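Local coordinates for nucleoside-diphosphate sugar epimerase (SulA family) (Corynebacterium glutamicum, PDB 3OH8), which is probably an NAD(P)-dependent epimerase of nucleotide-linked sugars with a Rossmann-type domain, its true substrate not established, at residues D264-E269 against R414-A419. Sequence-based numbering, arbitrary orientation.
Sequences DEILTE and RTAPAA
With CG anti to the backbone N (chi1 -169°) and every later torsion extended, Arg-414 reaches past Ile-266 to the carbonyl of Asp-264, while a bend at chi2 (85°) in Glu-269 swings its carboxylate onto the start of helix 418-422. The arginine suits its place because its reach and planar guanidinium serve two partners: NH1 bonds Asp-264 O at 3.0 Å on a lone pair in the carbonyl plane, the oxygen tilted slightly from the guanidinium plane, and Ile-266 CG1 lies over one guanidinium face, toward its rim. Between these ends run two short, weakly bonded parallel strands, with Leu-267 beside Thr-415. Leu-267 N donates to Arg-414 O (2.9 Å), and Ala-416 N returns an almost straight bond of 2.7 Å to Leu-267 O; a water links Glu-265 O to Arg-414 N. Further on the backbones draw apart, and small alanines meet Thr-268 and Glu-269: Thr-268 CG2 presses Ala-418 CB at 3.4 Å, a tight fit. Pro-417, without an N-H to satisfy, sits at the N-cap position, and beyond it Ala-419 N makes a bent bond to Glu-269 OE1 (3.1 Å), from above the carboxylate plane, and a weak one to OE2. The helix start probably stabilises that negative charge, and Glu-269 OE2 is also bonded by Asn-363 N. Strands 265-267 and 412-415 join the epimerase-family region to the DUF1731 region, with Thr-415 OG1 bonded to Ser-338 of strand 336-341, and Glu-269 and Ala-419 packed against strand 360-364.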
ATOM      1  N   ASP A 264      17.921  11.117  21.449  1.00 23.78           N
ATOM      2  CA  ASP A 264      16.559  11.110  21.961  1.00 26.27           C
ATOM      3  C   ASP A 264      15.765  12.348  21.557  1.00 27.16           C
ATOM      4  O   ASP A 264      14.632  12.527  21.995  1.00 29.38           O
ATOM      5  CB  ASP A 264      16.560  10.960  23.480  1.00 32.67           C
ATOM      6  CG  ASP A 264      17.007   9.580  23.934  1.00 40.54           C
ATOM      7  OD1 ASP A 264      16.999   8.638  23.114  1.00 35.85           O
ATOM      8  OD2 ASP A 264      17.360   9.439  25.124  1.00 45.85           O
ATOM      9  N   GLU A 265      16.354  13.193  20.716  1.00 23.72           N
ATOM     10  CA  GLU A 265      15.673  14.401  20.269  1.00 20.20           C
ATOM     11  C   GLU A 265      14.478  14.033  19.398  1.00 20.22           C
ATOM     12  O   GLU A 265      14.601  13.238  18.466  1.00 22.48           O
ATOM     13  CB  GLU A 265      16.625  15.294  19.479  1.00 22.97           C
ATOM     14  CG  GLU A 265      15.981  16.565  18.967  1.00 23.48           C
ATOM     15  CD  GLU A 265      16.893  17.327  18.034  1.00 28.84           C
ATOM     16  OE1 GLU A 265      18.065  16.921  17.908  1.00 29.67           O
ATOM     17  OE2 GLU A 265      16.447  18.329  17.430  1.00 31.49           O
ATOM     18  N   ILE A 266      13.319  14.593  19.723  1.00 25.87           N
ATOM     19  CA  ILE A 266      12.112  14.322  18.960  1.00 24.09           C
ATOM     20  C   ILE A 266      12.162  15.168  17.700  1.00 24.61           C
ATOM     21  O   ILE A 266      12.231  16.390  17.772  1.00 25.09           O
ATOM     22  CB  ILE A 266      10.854  14.671  19.765  1.00 23.72           C
ATOM     23  CG1 ILE A 266      10.670  13.674  20.916  1.00 28.89           C
ATOM     24  CG2 ILE A 266       9.632  14.676  18.868  1.00 26.04           C
ATOM     25  CD1 ILE A 266       9.499  13.993  21.822  1.00 30.23           C
ATOM     26  N   LEU A 267      12.151  14.515  16.546  1.00 17.21           N
ATOM     27  CA  LEU A 267      12.307  15.222  15.276  1.00 20.11           C
ATOM     28  C   LEU A 267      10.964  15.567  14.634  1.00 20.61           C
ATOM     29  O   LEU A 267      10.145  14.689  14.347  1.00 23.18           O
ATOM     30  CB  LEU A 267      13.168  14.395  14.310  1.00 21.09           C
ATOM     31  CG  LEU A 267      14.540  14.021  14.885  1.00 20.86           C
ATOM     32  CD1 LEU A 267      15.170  12.866  14.099  1.00 21.72           C
ATOM     33  CD2 LEU A 267      15.461  15.250  14.909  1.00 16.14           C
ATOM     34  N   THR A 268      10.765  16.857  14.400  1.00 19.07           N
ATOM     35  CA  THR A 268       9.540  17.386  13.820  1.00 22.17           C
ATOM     36  C   THR A 268       9.912  18.107  12.534  1.00 18.26           C
ATOM     37  O   THR A 268      11.081  18.357  12.284  1.00 17.17           O
ATOM     38  CB  THR A 268       8.893  18.397  14.793  1.00 28.75           C
ATOM     39  OG1 THR A 268       8.314  17.684  15.897  1.00 30.02           O
ATOM     40  CG2 THR A 268       7.820  19.208  14.113  1.00 42.93           C
ATOM     41  N   GLU A 269       8.928  18.469  11.720  1.00 19.57           N
ATOM     42  CA  GLU A 269       9.240  19.213  10.508  1.00 17.89           C
ATOM     43  C   GLU A 269       9.861  20.573  10.841  1.00 20.62           C
ATOM     44  O   GLU A 269      10.342  21.280   9.952  1.00 18.09           O
ATOM     45  CB  GLU A 269       8.000  19.358   9.623  1.00 17.82           C
ATOM     46  CG  GLU A 269       7.434  18.005   9.112  1.00 14.61           C
ATOM     47  CD  GLU A 269       6.486  17.323  10.096  1.00 19.08           C
ATOM     48  OE1 GLU A 269       6.285  17.845  11.215  1.00 24.03           O
ATOM     49  OE2 GLU A 269       5.927  16.259   9.749  1.00 20.36           O
ATOM     50  N   ARG A 414      14.233   9.718  16.163  1.00 15.91           N
ATOM     51  CA  ARG A 414      13.013   9.719  16.950  1.00 17.49           C
ATOM     52  C   ARG A 414      12.012  10.679  16.318  1.00 26.16           C
ATOM     53  O   ARG A 414      11.665  11.707  16.906  1.00 22.19           O
ATOM     54  CB  ARG A 414      13.307  10.098  18.400  1.00 18.35           C
ATOM     55  CG  ARG A 414      12.144   9.869  19.362  1.00 24.99           C
ATOM     56  CD  ARG A 414      12.494  10.345  20.770  1.00 29.15           C
ATOM     57  NE  ARG A 414      11.432  10.040  21.721  1.00 28.78           N
ATOM     58  CZ  ARG A 414      11.479  10.325  23.019  1.00 31.48           C
ATOM     59  NH1 ARG A 414      12.547  10.926  23.533  1.00 25.95           N
ATOM     60  NH2 ARG A 414      10.452  10.006  23.802  1.00 30.97           N
ATOM     61  N   THR A 415      11.547  10.328  15.119  1.00 19.44           N
ATOM     62  CA  THR A 415      10.734  11.229  14.320  1.00 20.23           C
ATOM     63  C   THR A 415       9.269  11.251  14.785  1.00 23.08           C
ATOM     64  O   THR A 415       8.705  10.224  15.187  1.00 25.15           O
ATOM     65  CB  THR A 415      10.803  10.859  12.821  1.00 24.60           C
ATOM     66  OG1 THR A 415      12.125  10.404  12.482  1.00 21.57           O
ATOM     67  CG2 THR A 415      10.467  12.067  11.964  1.00 29.54           C
ATOM     68  N   ALA A 416       8.663  12.430  14.742  1.00 23.57           N
ATOM     69  CA  ALA A 416       7.223  12.567  14.969  1.00 20.85           C
ATOM     70  C   ALA A 416       6.554  13.136  13.714  1.00 14.68           C
ATOM     71  O   ALA A 416       7.102  14.032  13.061  1.00 17.64           O
ATOM     72  CB  ALA A 416       6.939  13.463  16.193  1.00 22.96           C
ATOM     73  N   PRO A 417       5.382  12.589  13.358  1.00 16.52           N
ATOM     74  CA  PRO A 417       4.581  13.135  12.256  1.00 21.19           C
ATOM     75  C   PRO A 417       3.778  14.340  12.742  1.00 20.19           C
ATOM     76  O   PRO A 417       2.547  14.328  12.739  1.00 18.94           O
ATOM     77  CB  PRO A 417       3.666  11.967  11.881  1.00 16.55           C
ATOM     78  CG  PRO A 417       3.474  11.215  13.195  1.00 18.83           C
ATOM     79  CD  PRO A 417       4.751  11.416  13.997  1.00 14.05           C
ATOM     80  N   ALA A 418       4.485  15.379  13.171  1.00 17.87           N
ATOM     81  CA  ALA A 418       3.834  16.525  13.808  1.00 20.10           C
ATOM     82  C   ALA A 418       2.863  17.244  12.876  1.00 18.64           C
ATOM     83  O   ALA A 418       1.754  17.610  13.277  1.00 19.12           O
ATOM     84  CB  ALA A 418       4.886  17.510  14.342  1.00 17.04           C
ATOM     85  N   ALA A 419       3.286  17.445  11.633  1.00 13.24           N
ATOM     86  CA  ALA A 419       2.477  18.161  10.664  1.00 14.70           C
ATOM     87  C   ALA A 419       1.163  17.411  10.382  1.00 18.88           C
ATOM     88  O   ALA A 419       0.093  18.021  10.266  1.00 19.80           O
ATOM     89  CB  ALA A 419       3.270  18.371   9.389  1.00 19.52           C
TER
HETATM   90  O   HOH W   1      16.273  11.432  17.308  1.00 19.93           O